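Local structure of carbohydrate binding family 6 (Clostridium thermocellum, 5A8C) at residues 74-77 and 78-81; 93-96 and 97-100; 106-109 and 110-113; 256-259 and 260-264. The protein probably releases arabinose from arabinofuranosides as an alpha-L-arabinofuranosidase of glycoside hydrolase family 43, on a five-bladed beta-propeller. All blocks are in the same frame, centred on the assembly; numbering follows the deposited sequence. Where two conformers were deposited one is given.

Contact 1 of 4, residues 74-77 and 78-81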
ATOM      1  N   ILE A  74     -11.367  -6.840   3.126  1.00  6.61           N
ATOM      2  CA  ILE A  74     -12.377  -6.695   4.198  1.00  7.02           C
ATOM      3  C   ILE A  74     -13.026  -5.327   4.016  1.00  6.87           C
ATOM      4  O   ILE A  74     -12.450  -4.423   3.427  1.00  7.58           O
ATOM      5  CB  ILE A  74     -11.751  -6.894   5.593  1.00  7.35           C
ATOM      6  CG1 ILE A  74     -10.804  -5.771   5.980  1.00  7.68           C
ATOM      7  CG2 ILE A  74     -11.106  -8.253   5.712  1.00  8.22           C
ATOM      8  CD1 ILE A  74     -10.266  -5.857   7.389  1.00  8.79           C
ATOM      9  N   SER A  75     -14.220  -5.152   4.587  1.00  7.58           N
ATOM     10  CA  SER A  75     -14.853  -3.843   4.494  1.00  7.52           C
ATOM     11  C   SER A  75     -15.757  -3.589   5.650  1.00  7.89           C
ATOM     12  O   SER A  75     -16.191  -4.479   6.388  1.00  9.03           O
ATOM     13  CB  SER A  75     -15.652  -3.656   3.190  1.00  8.71           C
ATOM     14  OG  SER A  75     -16.889  -4.377   3.232  1.00  9.75           O
ATOM     15  N   THR A  76     -16.137  -2.312   5.775  1.00  8.22           N
ATOM     16  CA  THR A  76     -17.049  -1.875   6.820  1.00  8.87           C
ATOM     17  C   THR A  76     -17.879  -0.703   6.341  1.00  8.89           C
ATOM     18  O   THR A  76     -17.443   0.079   5.526  1.00  9.41           O
ATOM     19  CB  THR A  76     -16.265  -1.461   8.066  1.00  9.45           C
ATOM     20  OG1 THR A  76     -17.169  -1.282   9.180  1.00 10.27           O
ATOM     21  CG2 THR A  76     -15.438  -0.192   7.877  1.00  9.92           C
ATOM     22  N   ASP A  77     -19.067  -0.561   6.941  1.00 10.10           N
ATOM     23  CA  ASP A  77     -19.835   0.679   6.811  1.00 11.74           C
ATOM     24  C   ASP A  77     -19.958   1.442   8.096  1.00 11.31           C
ATOM     25  O   ASP A  77     -20.641   2.457   8.111  1.00 12.48           O
ATOM     26  CB  ASP A  77     -21.225   0.509   6.178  1.00 14.77           C
ATOM     27  CG  ASP A  77     -22.212  -0.129   7.056  1.00 17.68           C
ATOM     28  OD1 ASP A  77     -21.845  -0.510   8.175  1.00 21.74           O
ATOM     29  OD2 ASP A  77     -23.395  -0.184   6.607  1.00 28.30           O
ATOM     30  N   ASP A  78     -19.303   0.993   9.144  1.00 11.04           N
ATOM     31  CA  ASP A  78     -19.490   1.583  10.458  1.00 12.51           C
ATOM     32  C   ASP A  78     -18.248   1.639  11.310  1.00 11.74           C
ATOM     33  O   ASP A  78     -18.302   2.133  12.441  1.00 13.65           O
ATOM     34  CB  ASP A  78     -20.653   0.911  11.254  1.00 13.49           C
ATOM     35  CG  ASP A  78     -20.391  -0.510  11.639  1.00 14.49           C
ATOM     36  OD1 ASP A  78     -19.326  -1.069  11.312  1.00 13.51           O
ATOM     37  OD2 ASP A  78     -21.261  -1.096  12.297  1.00 18.99           O
ATOM     38  N   LEU A  79     -17.098   1.145  10.791  1.00 11.06           N
ATOM     39  CA  LEU A  79     -15.890   1.080  11.535  1.00 11.34           C
ATOM     40  C   LEU A  79     -16.009   0.227  12.830  1.00 11.65           C
ATOM     41  O   LEU A  79     -15.198   0.420  13.739  1.00 12.99           O
ATOM     42  CB  LEU A  79     -15.317   2.488  11.829  1.00 12.08           C
ATOM     43  CG  LEU A  79     -14.883   3.304  10.581  1.00 12.76           C
ATOM     44  CD1 LEU A  79     -14.699   4.771  10.934  1.00 14.01           C
ATOM     45  CD2 LEU A  79     -13.634   2.768   9.933  1.00 14.19           C
ATOM     46  N   LYS A  80     -16.932  -0.719  12.817  1.00 12.45           N
ATOM     47  CA  LYS A  80     -17.159  -1.635  13.923  1.00 12.75           C
ATOM     48  C   LYS A  80     -17.246  -3.064  13.445  1.00 11.10           C
ATOM     49  O   LYS A  80     -16.604  -3.965  14.067  1.00 13.62           O
ATOM     50  CB  LYS A  80     -18.369  -1.218  14.743  1.00 16.22           C
ATOM     51  CG  LYS A  80     -18.273   0.166  15.386  1.00 20.35           C
ATOM     52  CD  LYS A  80     -19.550   0.615  16.107  1.00 26.05           C
ATOM     53  CE  LYS A  80     -19.459   2.076  16.538  1.00 32.59           C
ATOM     54  NZ  LYS A  80     -19.352   3.011  15.370  1.00 38.17           N
ATOM     55  N   ASN A  81     -18.101  -3.334  12.464  1.00 11.54           N
ATOM     56  CA  ASN A  81     -18.316  -4.659  11.913  1.00 11.26           C
ATOM     57  C   ASN A  81     -17.526  -4.729  10.628  1.00 10.40           C
ATOM     58  O   ASN A  81     -17.822  -3.952   9.707  1.00 11.56           O
ATOM     59  CB  ASN A  81     -19.829  -4.934  11.693  1.00 12.64           C
ATOM     60  CG  ASN A  81     -20.111  -6.425  11.432  1.00 13.65           C
ATOM     61  OD1 ASN A  81     -19.347  -7.111  10.816  1.00 17.83           O
ATOM     62  ND2 ASN A  81     -21.255  -6.915  11.892  1.00 15.60           N
TER
HETATM   63  O   HOH W   1     -20.136  -2.502   8.740  1.00 23.70           O
HETATM   64  O   HOH W   2     -22.296  -2.858  10.143  1.00 29.59           O

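Contact 2 of 4, residues 93-96 and 97-100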
ATOM      1  N   ARG A  93      -3.896 -17.675 -10.525  1.00  9.20           N
ATOM      2  CA  ARG A  93      -5.205 -17.978 -11.095  1.00 10.36           C
ATOM      3  C   ARG A  93      -5.705 -16.868 -12.033  1.00  9.63           C
ATOM      4  O   ARG A  93      -6.476 -17.116 -12.941  1.00 11.84           O
ATOM      5  CB  ARG A  93      -6.196 -18.153  -9.949  1.00 11.47           C
ATOM      6  CG  ARG A  93      -7.571 -18.677 -10.298  1.00 14.04           C
ATOM      7  CD  ARG A  93      -8.547 -18.577  -9.123  1.00 16.17           C
ATOM      8  NE  ARG A  93      -8.754 -17.187  -8.746  1.00 16.87           N
ATOM      9  CZ  ARG A  93      -9.170 -16.770  -7.542  1.00 17.35           C
ATOM     10  NH1 ARG A  93      -9.543 -17.646  -6.594  1.00 19.46           N
ATOM     11  NH2 ARG A  93      -9.234 -15.452  -7.267  1.00 15.63           N
ATOM     12  N   ASP A  94      -5.323 -15.620 -11.723  1.00  8.32           N
ATOM     13  CA  ASP A  94      -6.007 -14.435 -12.253  1.00  8.05           C
ATOM     14  C   ASP A  94      -5.087 -13.559 -13.110  1.00  7.85           C
ATOM     15  O   ASP A  94      -5.558 -12.526 -13.564  1.00  9.32           O
ATOM     16  CB  ASP A  94      -6.606 -13.623 -11.102  1.00  8.22           C
ATOM     17  CG  ASP A  94      -7.611 -14.362 -10.277  1.00  9.01           C
ATOM     18  OD1 ASP A  94      -8.318 -15.251 -10.831  1.00 10.30           O
ATOM     19  OD2 ASP A  94      -7.752 -14.033  -9.071  1.00  9.97           O
ATOM     20  N   SER A  95      -3.855 -13.983 -13.369  1.00  8.19           N
ATOM     21  CA  SER A  95      -2.965 -13.373 -14.305  1.00  8.62           C
ATOM     22  C   SER A  95      -2.321 -14.446 -15.143  1.00  8.72           C
ATOM     23  O   SER A  95      -2.219 -15.607 -14.727  1.00 10.50           O
ATOM     24  CB  SER A  95      -1.882 -12.562 -13.640  1.00  8.55           C
ATOM     25  OG  SER A  95      -0.833 -13.358 -13.189  1.00  9.23           O
ATOM     26  N   ARG A  96      -1.813 -14.047 -16.302  1.00  9.18           N
ATOM     27  CA  ARG A  96      -1.132 -14.951 -17.214  1.00 10.34           C
ATOM     28  C   ARG A  96       0.359 -14.991 -17.012  1.00 10.54           C
ATOM     29  O   ARG A  96       1.008 -15.857 -17.589  1.00 14.57           O
ATOM     30  CB  ARG A  96      -1.459 -14.578 -18.640  1.00 11.38           C
ATOM     31  CG  ARG A  96      -2.898 -14.878 -18.998  1.00 13.98           C
ATOM     32  CD  ARG A  96      -3.181 -14.543 -20.435  1.00 15.28           C
ATOM     33  NE  ARG A  96      -3.433 -13.119 -20.611  1.00 13.76           N
ATOM     34  CZ  ARG A  96      -3.149 -12.432 -21.722  1.00 11.56           C
ATOM     35  NH1 ARG A  96      -2.501 -13.000 -22.707  1.00 13.99           N
ATOM     36  NH2 ARG A  96      -3.583 -11.202 -21.856  1.00 11.78           N
ATOM     37  N   TRP A  97       0.902 -14.124 -16.165  1.00  9.33           N
ATOM     38  CA  TRP A  97       2.346 -13.970 -16.090  1.00  9.60           C
ATOM     39  C   TRP A  97       2.917 -13.928 -14.671  1.00  9.09           C
ATOM     40  O   TRP A  97       4.097 -14.125 -14.503  1.00 10.64           O
ATOM     41  CB  TRP A  97       2.782 -12.689 -16.869  1.00  9.98           C
ATOM     42  CG  TRP A  97       2.201 -11.446 -16.219  1.00  9.23           C
ATOM     43  CD1 TRP A  97       0.969 -10.902 -16.402  1.00 10.38           C
ATOM     44  CD2 TRP A  97       2.805 -10.667 -15.185  1.00  8.71           C
ATOM     45  NE1 TRP A  97       0.759  -9.855 -15.531  1.00 10.23           N
ATOM     46  CE2 TRP A  97       1.870  -9.692 -14.773  1.00  9.11           C
ATOM     47  CE3 TRP A  97       4.065 -10.692 -14.547  1.00  9.25           C
ATOM     48  CZ2 TRP A  97       2.159  -8.775 -13.785  1.00  9.88           C
ATOM     49  CZ3 TRP A  97       4.324  -9.764 -13.559  1.00  9.98           C
ATOM     50  CH2 TRP A  97       3.373  -8.825 -13.171  1.00  9.79           C
ATOM     51  N   ALA A  98       2.085 -13.622 -13.670  1.00  8.23           N
ATOM     52  CA  ALA A  98       2.584 -13.390 -12.308  1.00  8.05           C
ATOM     53  C   ALA A  98       2.311 -14.587 -11.420  1.00  7.91           C
ATOM     54  O   ALA A  98       1.409 -15.367 -11.652  1.00  9.60           O
ATOM     55  CB  ALA A  98       1.931 -12.133 -11.729  1.00  8.00           C
ATOM     56  N   SER A  99       3.123 -14.681 -10.375  1.00  8.26           N
ATOM     57  CA  SER A  99       3.097 -15.757  -9.406  0.60  8.84           C
ATOM     58  C   SER A  99       2.675 -15.305  -8.009  1.00  7.45           C
ATOM     59  O   SER A  99       2.185 -16.137  -7.217  1.00  8.35           O
ATOM     60  CB  SER A  99       4.493 -16.427  -9.334  0.60  9.89           C
ATOM     61  OG  SER A  99       4.836 -16.945 -10.609  0.60 13.17           O
ATOM     62  N   VAL A 100       2.923 -14.058  -7.660  1.00  6.94           N
ATOM     63  CA  VAL A 100       2.677 -13.537  -6.311  1.00  6.83           C
ATOM     64  C   VAL A 100       2.004 -12.174  -6.443  1.00  6.80           C
ATOM     65  O   VAL A 100       2.106 -11.528  -7.498  1.00  6.89           O
ATOM     66  CB  VAL A 100       3.958 -13.510  -5.455  1.00  6.79           C
ATOM     67  CG1 VAL A 100       4.650 -14.837  -5.438  1.00  7.62           C
ATOM     68  CG2 VAL A 100       4.893 -12.421  -5.915  1.00  7.04           C
TER
HETATM   69  O   HOH W   3       0.263 -16.647 -13.814  1.00 11.86           O

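Contact 3 of 4, residues 106-109 and 110-113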
ATOM      1  N   ILE A 106      -5.190   0.157  -4.570  1.00  5.62           N
ATOM      2  CA  ILE A 106      -6.549   0.121  -5.111  1.00  5.56           C
ATOM      3  C   ILE A 106      -6.956   1.535  -5.560  1.00  5.40           C
ATOM      4  O   ILE A 106      -6.754   2.514  -4.817  1.00  6.19           O
ATOM      5  CB  ILE A 106      -7.531  -0.435  -4.047  1.00  6.38           C
ATOM      6  CG1 ILE A 106      -8.948  -0.579  -4.610  1.00  7.15           C
ATOM      7  CG2 ILE A 106      -7.509   0.348  -2.746  1.00  6.75           C
ATOM      8  CD1 ILE A 106      -9.128  -1.623  -5.659  1.00  8.24           C
ATOM      9  N   VAL A 107      -7.626   1.586  -6.694  1.00  5.64           N
ATOM     10  CA  VAL A 107      -8.198   2.838  -7.228  1.00  5.84           C
ATOM     11  C   VAL A 107      -9.576   2.496  -7.792  1.00  5.92           C
ATOM     12  O   VAL A 107      -9.745   1.508  -8.499  1.00  6.88           O
ATOM     13  CB  VAL A 107      -7.306   3.449  -8.335  1.00  7.03           C
ATOM     14  CG1 VAL A 107      -7.926   4.717  -8.861  1.00  8.01           C
ATOM     15  CG2 VAL A 107      -5.931   3.726  -7.803  1.00  8.55           C
ATOM     16  N   TYR A 108     -10.549   3.388  -7.509  1.00  6.20           N
ATOM     17  CA  TYR A 108     -11.879   3.352  -8.132  1.00  6.67           C
ATOM     18  C   TYR A 108     -11.931   4.450  -9.206  1.00  7.05           C
ATOM     19  O   TYR A 108     -11.764   5.614  -8.879  1.00  8.13           O
ATOM     20  CB  TYR A 108     -12.944   3.548  -7.062  1.00  7.55           C
ATOM     21  CG  TYR A 108     -14.366   3.645  -7.560  1.00  8.40           C
ATOM     22  CD1 TYR A 108     -14.947   2.640  -8.326  1.00  8.70           C
ATOM     23  CD2 TYR A 108     -15.171   4.749  -7.250  1.00 10.05           C
ATOM     24  CE1 TYR A 108     -16.268   2.704  -8.760  1.00  9.86           C
ATOM     25  CE2 TYR A 108     -16.477   4.819  -7.697  1.00 10.43           C
ATOM     26  CZ  TYR A 108     -17.023   3.806  -8.448  1.00 10.14           C
ATOM     27  OH  TYR A 108     -18.325   3.933  -8.877  1.00 12.24           O
ATOM     28  N   ARG A 109     -12.063   4.026 -10.464  1.00  7.20           N
ATOM     29  CA  ARG A 109     -12.087   5.005 -11.573  1.00  7.07           C
ATOM     30  C   ARG A 109     -12.915   4.421 -12.673  1.00  7.99           C
ATOM     31  O   ARG A 109     -12.904   3.189 -12.866  1.00  8.79           O
ATOM     32  CB  ARG A 109     -10.666   5.288 -12.085  1.00  7.04           C
ATOM     33  CG  ARG A 109     -10.601   6.518 -12.987  1.00  7.40           C
ATOM     34  CD  ARG A 109      -9.245   6.820 -13.499  1.00  6.89           C
ATOM     35  NE  ARG A 109      -9.244   8.121 -14.140  1.00  8.06           N
ATOM     36  CZ  ARG A 109      -8.190   8.700 -14.700  1.00  8.01           C
ATOM     37  NH1 ARG A 109      -7.036   8.097 -14.739  1.00  7.09           N
ATOM     38  NH2 ARG A 109      -8.329   9.902 -15.236  1.00 11.72           N
ATOM     39  N   ASN A 110     -13.621   5.238 -13.443  1.00 10.10           N
ATOM     40  CA  ASN A 110     -14.368   4.691 -14.591  1.00 12.48           C
ATOM     41  C   ASN A 110     -15.402   3.692 -14.151  1.00 11.23           C
ATOM     42  O   ASN A 110     -15.768   2.836 -14.948  1.00 13.55           O
ATOM     43  CB  ASN A 110     -13.431   4.008 -15.655  1.00 13.77           C
ATOM     44  CG  ASN A 110     -12.204   4.843 -16.023  1.00 14.78           C
ATOM     45  OD1 ASN A 110     -12.348   6.069 -16.210  1.00 15.88           O
ATOM     46  ND2 ASN A 110     -11.005   4.192 -16.136  1.00 14.38           N
ATOM     47  N   ASN A 111     -15.883   3.796 -12.929  1.00 10.46           N
ATOM     48  CA  ASN A 111     -16.807   2.848 -12.363  1.00 11.28           C
ATOM     49  C   ASN A 111     -16.259   1.408 -12.378  1.00 10.68           C
ATOM     50  O   ASN A 111     -17.029   0.428 -12.392  1.00 12.27           O
ATOM     51  CB  ASN A 111     -18.170   2.891 -13.021  1.00 12.42           C
ATOM     52  CG  ASN A 111     -19.254   2.300 -12.174  1.00 12.25           C
ATOM     53  OD1 ASN A 111     -19.248   2.406 -10.940  1.00 13.20           O
ATOM     54  ND2 ASN A 111     -20.192   1.708 -12.820  1.00 12.75           N
ATOM     55  N   LYS A 112     -14.950   1.281 -12.237  1.00  9.44           N
ATOM     56  CA  LYS A 112     -14.243   0.007 -12.151  1.00  8.39           C
ATOM     57  C   LYS A 112     -13.222   0.119 -11.032  1.00  6.73           C
ATOM     58  O   LYS A 112     -12.903   1.208 -10.534  1.00  7.61           O
ATOM     59  CB  LYS A 112     -13.545  -0.361 -13.476  1.00 10.16           C
ATOM     60  CG  LYS A 112     -14.533  -0.624 -14.601  1.00 13.66           C
ATOM     61  CD  LYS A 112     -13.867  -0.932 -15.954  1.00 18.56           C
ATOM     62  CE  LYS A 112     -14.870  -0.655 -17.066  1.00 25.17           C
ATOM     63  NZ  LYS A 112     -15.154   0.798 -17.159  1.00 29.18           N
ATOM     64  N   PHE A 113     -12.688  -1.029 -10.647  1.00  6.38           N
ATOM     65  CA  PHE A 113     -11.708  -1.142  -9.596  1.00  6.08           C
ATOM     66  C   PHE A 113     -10.410  -1.690 -10.186  1.00  6.10           C
ATOM     67  O   PHE A 113     -10.418  -2.707 -10.880  1.00  7.07           O
ATOM     68  CB  PHE A 113     -12.213  -2.082  -8.491  1.00  6.71           C
ATOM     69  CG  PHE A 113     -13.464  -1.544  -7.822  1.00  7.22           C
ATOM     70  CD1 PHE A 113     -14.694  -1.762  -8.410  1.00  8.18           C
ATOM     71  CD2 PHE A 113     -13.362  -0.746  -6.725  1.00  8.26           C
ATOM     72  CE1 PHE A 113     -15.850  -1.190  -7.877  1.00  9.81           C
ATOM     73  CE2 PHE A 113     -14.526  -0.177  -6.163  1.00  9.86           C
ATOM     74  CZ  PHE A 113     -15.754  -0.403  -6.784  1.00  9.41           C
TER

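Contact 4 of 4, residues 256-259 and 260-264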
ATOM      1  N   LEU A 256       3.866   7.580  11.281  1.00  6.24           N
ATOM      2  CA  LEU A 256       3.590   6.387  12.093  1.00  6.64           C
ATOM      3  C   LEU A 256       4.906   5.786  12.543  1.00  6.40           C
ATOM      4  O   LEU A 256       5.738   5.469  11.693  1.00  7.44           O
ATOM      5  CB  LEU A 256       2.786   5.374  11.321  1.00  7.22           C
ATOM      6  CG  LEU A 256       2.253   4.197  12.143  1.00  8.29           C
ATOM      7  CD1 LEU A 256       1.076   4.596  13.030  1.00  9.92           C
ATOM      8  CD2 LEU A 256       1.858   3.059  11.209  1.00  9.43           C
ATOM      9  N   PRO A 257       5.170   5.706  13.833  1.00  6.25           N
ATOM     10  CA  PRO A 257       6.357   5.003  14.314  1.00  6.36           C
ATOM     11  C   PRO A 257       6.171   3.487  14.184  1.00  5.96           C
ATOM     12  O   PRO A 257       5.223   3.038  13.556  1.00  6.73           O
ATOM     13  CB  PRO A 257       6.427   5.458  15.781  1.00  7.85           C
ATOM     14  CG  PRO A 257       5.010   5.513  16.171  1.00  8.38           C
ATOM     15  CD  PRO A 257       4.258   6.018  14.976  1.00  7.57           C
ATOM     16  N   GLN A 258       7.090   2.711  14.754  1.00  6.56           N
ATOM     17  CA  GLN A 258       6.780   1.263  14.865  1.00  6.48           C
ATOM     18  C   GLN A 258       5.521   1.100  15.703  1.00  6.72           C
ATOM     19  O   GLN A 258       5.462   1.611  16.817  1.00  8.15           O
ATOM     20  CB  GLN A 258       7.914   0.523  15.549  1.00  6.41           C
ATOM     21  CG  GLN A 258       9.072   0.224  14.624  1.00  6.40           C
ATOM     22  CD  GLN A 258       8.806  -0.958  13.724  1.00  6.40           C
ATOM     23  OE1 GLN A 258       8.345  -2.004  14.199  1.00  7.47           O
ATOM     24  NE2 GLN A 258       9.139  -0.854  12.461  1.00  6.88           N
ATOM     25  N   PRO A 259       4.541   0.375  15.186  1.00  6.76           N
ATOM     26  CA  PRO A 259       3.366   0.056  16.028  1.00  7.94           C
ATOM     27  C   PRO A 259       3.744  -0.887  17.141  1.00  7.26           C
ATOM     28  O   PRO A 259       4.781  -1.571  17.061  1.00  8.02           O
ATOM     29  CB  PRO A 259       2.421  -0.626  15.059  1.00 10.23           C
ATOM     30  CG  PRO A 259       3.078  -0.800  13.874  1.00 11.92           C
ATOM     31  CD  PRO A 259       4.428  -0.235  13.859  1.00  7.73           C
ATOM     32  N   PRO A 260       2.894  -1.031  18.150  1.00  7.99           N
ATOM     33  CA  PRO A 260       3.111  -2.096  19.138  1.00  8.46           C
ATOM     34  C   PRO A 260       3.079  -3.467  18.502  1.00  7.37           C
ATOM     35  O   PRO A 260       2.477  -3.699  17.451  1.00  7.69           O
ATOM     36  CB  PRO A 260       1.961  -1.894  20.136  1.00  9.80           C
ATOM     37  CG  PRO A 260       0.922  -1.221  19.330  1.00 11.49           C
ATOM     38  CD  PRO A 260       1.639  -0.323  18.348  1.00  9.49           C
ATOM     39  N   ASP A 261       3.749  -4.399  19.176  1.00  7.19           N
ATOM     40  CA  ASP A 261       3.724  -5.790  18.758  1.00  7.40           C
ATOM     41  C   ASP A 261       4.146  -5.987  17.317  1.00  6.58           C
ATOM     42  O   ASP A 261       3.526  -6.758  16.574  1.00  6.99           O
ATOM     43  CB  ASP A 261       2.352  -6.430  19.020  1.00  8.26           C
ATOM     44  CG  ASP A 261       1.924  -6.457  20.471  1.00  9.17           C
ATOM     45  OD1 ASP A 261       2.794  -6.275  21.368  1.00 11.13           O
ATOM     46  OD2 ASP A 261       0.736  -6.711  20.729  1.00 10.56           O
ATOM     47  N   ASN A 262       5.248  -5.328  16.934  1.00  6.70           N
ATOM     48  CA  ASN A 262       5.737  -5.421  15.585  1.00  6.32           C
ATOM     49  C   ASN A 262       7.120  -5.986  15.437  1.00  6.36           C
ATOM     50  O   ASN A 262       7.623  -6.079  14.292  1.00  6.89           O
ATOM     51  CB  ASN A 262       5.582  -4.109  14.822  1.00  6.61           C
ATOM     52  CG  ASN A 262       5.569  -4.317  13.337  1.00  5.97           C
ATOM     53  OD1 ASN A 262       4.789  -5.143  12.830  1.00  6.13           O
ATOM     54  ND2 ASN A 262       6.365  -3.580  12.608  1.00  6.51           N
ATOM     55  N   TYR A 263       7.814  -6.318  16.526  1.00  7.16           N
ATOM     56  CA  TYR A 263       9.060  -7.090  16.454  1.00  7.75           C
ATOM     57  C   TYR A 263      10.138  -6.389  15.616  1.00  7.26           C
ATOM     58  O   TYR A 263      10.983  -7.034  15.012  1.00  8.66           O
ATOM     59  CB  TYR A 263       8.820  -8.505  15.973  1.00  8.05           C
ATOM     60  CG  TYR A 263       7.910  -9.309  16.864  1.00  8.47           C
ATOM     61  CD1 TYR A 263       6.538  -9.267  16.718  1.00  8.63           C
ATOM     62  CD2 TYR A 263       8.429 -10.130  17.856  1.00  9.47           C
ATOM     63  CE1 TYR A 263       5.691 -10.029  17.518  1.00  9.99           C
ATOM     64  CE2 TYR A 263       7.596 -10.871  18.681  1.00 10.97           C
ATOM     65  CZ  TYR A 263       6.240 -10.840  18.461  1.00 11.21           C
ATOM     66  OH  TYR A 263       5.393 -11.613  19.230  1.00 14.81           O
ATOM     67  N   SER A 264      10.134  -5.051  15.646  1.00  7.39           N
ATOM     68  CA  SER A 264      11.146  -4.254  14.921  1.00  7.58           C
ATOM     69  C   SER A 264      11.247  -4.634  13.462  1.00  7.29           C
ATOM     70  O   SER A 264      12.295  -4.540  12.840  1.00  8.93           O
ATOM     71  CB  SER A 264      12.515  -4.329  15.594  1.00  8.70           C
ATOM     72  OG  SER A 264      12.392  -3.868  16.937  1.00 10.91           O
TER
HETATM   73  O   HOH W   4       8.741  -2.884  16.718  1.00  9.00           O
HETATM   74  O   HOH W   5       6.618  -3.172  18.294  1.00  9.70           O

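Contact 1 of 4, residues 74-77 and 78-81
The carboxylates of Asp77 and Asp78 pass each other at a slant, their planes 58° apart, in the turn that joins strands 70-76 and 83-90 of a four-stranded antiparallel propeller sheet. Asp78 builds an Asx turn and the wider Asx motif. Asn81 N meets Asp78 OD1 on its syn side at 2.8 Å, close to the carboxylate plane, whereas Lys80 N comes to that oxygen from well above the plane, so one carboxylate oxygen gathers two successive backbone N-H groups. Its placement follows from a chi1 of 67°, which sets CG between the backbone N and the carbonyl carbon. The two acids keep Asp77 OD1 4.1 Å from Asp78 OD1, and this proximity of like charges may be eased by the Asx bonds and by ordered water. Asp77 OD2 also has a long, weak ion pair with Arg48.

Thr76, the last residue of the strand, holds the turn with its hydroxyl. Thr76 OG1 donates to Asn81 O at 2.8 Å, from above that carbonyl's plane, and accepts an almost straight bond from Asp78 N (3.1 Å, 169°), which meets the definition of an ST turn. Leu79 N adds a weak, bent bond to Thr76 OG1 at 2.9 Å. The methyl branch takes the apolar side: Thr76 CG2 lies 4.0 Å from Leu79 CD2, and both side chains rest on Leu49 of strand 48-56. Near Asp77 a water accepts from Asp77 N at 2.9 Å and sits 2.7 Å from Asp77 OD1.

Contact 2 of 4, residues 93-96 and 97-100
Where the short helix 91-94 ends, the chain turns into the loop leading to strand 104-109 of the next propeller sheet, and Ser95, the first residue to leave helical geometry, ties the exit together. Ala98 N donates to Ser95 OG at 3.0 Å with an angle of 151°, a side-chain bond spanning three residues. The same hydroxyl is hydrogen-bonded to Ala91 O, so Ser95 OG links the helix to the loop that follows it.

The indole of Trp97 closes over this junction. Ser95 OG and Ala98 CB lie over the same face of the ring, the methyl 3.6 Å above its plane and displaced toward the rim. A chi1 of 64° turns Trp97 CG to the position between its backbone N and carbonyl carbon, and Trp97 NE1 is then held by Asp138. On the helix itself Arg93 grips Asp94 side-on: Arg93 NE binds Asp94 OD1 at 2.9 Å, in the guanidinium plane, while Arg93 NH2 forms a salt bridge with the syn lone pair of Asp94 OD2 at 2.7 Å. Asp94 also has a salt bridge with Lys137, which would be expected to stabilise its negative charge further. Across the mouth of the turn one water donates to both carbonyls, 2.8 Å from Ser95 O and 2.8 Å from Ala98 O.

Contact 3 of 4, residues 106-109 and 110-113
Tyr108 OH donates a 2.7 Å hydrogen bond to Asn111 OD1, arriving in the carbonyl plane on a lone pair. The two side chains run alongside each other in the same direction, with ring and amide turned 73° apart, and the amide oxygen lies at the ring edge, near its plane. In Asn111 a chi1 of -160° sets CG opposite the backbone N, carrying the amide back toward the tyrosine.

The Tyr108 ring meets Phe113 in an offset stack, centroids 4.9 Å apart and planes inclined by 27°. Tyr108 CD1 does the touching, over one face of the phenylalanine and near its rim, 3.5 Å from Phe113 CZ. At the edge of the Phe113 ring sits Ile106 CD1, and Tyr45 meets both aromatic rings edge-to-face. On the opposite face of the sheet the extended Arg109 runs beside Asn110; its guanidinium is hydrogen-bonded to Gly171 O, while Asn110 ND2 binds Asn192 O.

Backbone bonds set this register. Arg109 N to Lys112 O and Lys112 N to Arg109 O, each 2.9 Å, close the hydrogen-bonded pair, and Tyr108 with Phe113 forms the non-hydrogen-bonded pair behind it. Asn110 and Asn111 both have left-handed helical backbone angles, and these two linking residues make a turn of the I'/III' class, the tight connection of a two-residue beta hairpin, here between strands 104-109 and 112-118.

Contact 4 of 4, residues 256-259 and 260-264
Pro260 follows Pro259 directly, and the peptide link brings the rings together, with Pro259 CB 3.4 Å from Pro260 CD, closer than usual van der Waals contact. Together with Gln258 the two prolines adopt polyproline II backbone angles, an extended course outside regular strand. The carbonyl of Pro260 is taken by Asn284 ND2, which fastens this stiff piece to strand 277-284.

At Asp261 the backbone changes to left-handed helical angles and the chain bends back; Asp261 OD2 is hydrogen-bonded to Thr286 OG1, at the start of helix 286-291. The bend brings Asn262 across from the residues preceding the prolines. A water donates to Pro259 O at 2.7 Å and accepts from Asn262 N at 2.9 Å, spanning the inside of the turn, while Asn262 CB comes within 3.5 Å of Pro259 O.

Asn262 also makes the direct side-chain link in this loop, which leaves strand 250-256, an outermost strand of a four-stranded propeller sheet, and runs on toward strand 270-274. Asn262 ND2 donates to Gln258 OE1 at 3.0 Å and 166°. The bond lies in the asparagine's amide plane but is tilted from the glutamine carbonyl plane, although the amides themselves are only 25° apart. A bend at chi2 (-78°) folds the Gln258 chain toward its partner, and Gln258 NE2 is held by Ser235 O and Asn265 O. Buried Asn262 is likewise gripped at both ends, OD1 by Arg285 and ND2 also by Asn266 O. Past Tyr263, Ser264 N donates to a second water at 2.8 Å, which in turn donates to Gln258 OE1 at 2.7 Å.

The four contacts come in series along the chain, each closing before the next opens, and all belong to the family 43 propeller. Contact 1 forms the connection between strands 70-76 and 83-90 in the sheet of strands 36-45 to 83-90; contact 2 follows on the way out of that sheet, its centre about 30 Å from contact 1. Contact 3 is the hairpin opening the next sheet, about 20 Å between centres from contact 1 and 21 Å from contact 2. Contact 4 leaves the sheet ending in strand 250-256 and lies across the chain's centre from contact 3, about 32 Å between centres. None touches another; each joins its own turn or loop to neighbouring parts of the propeller.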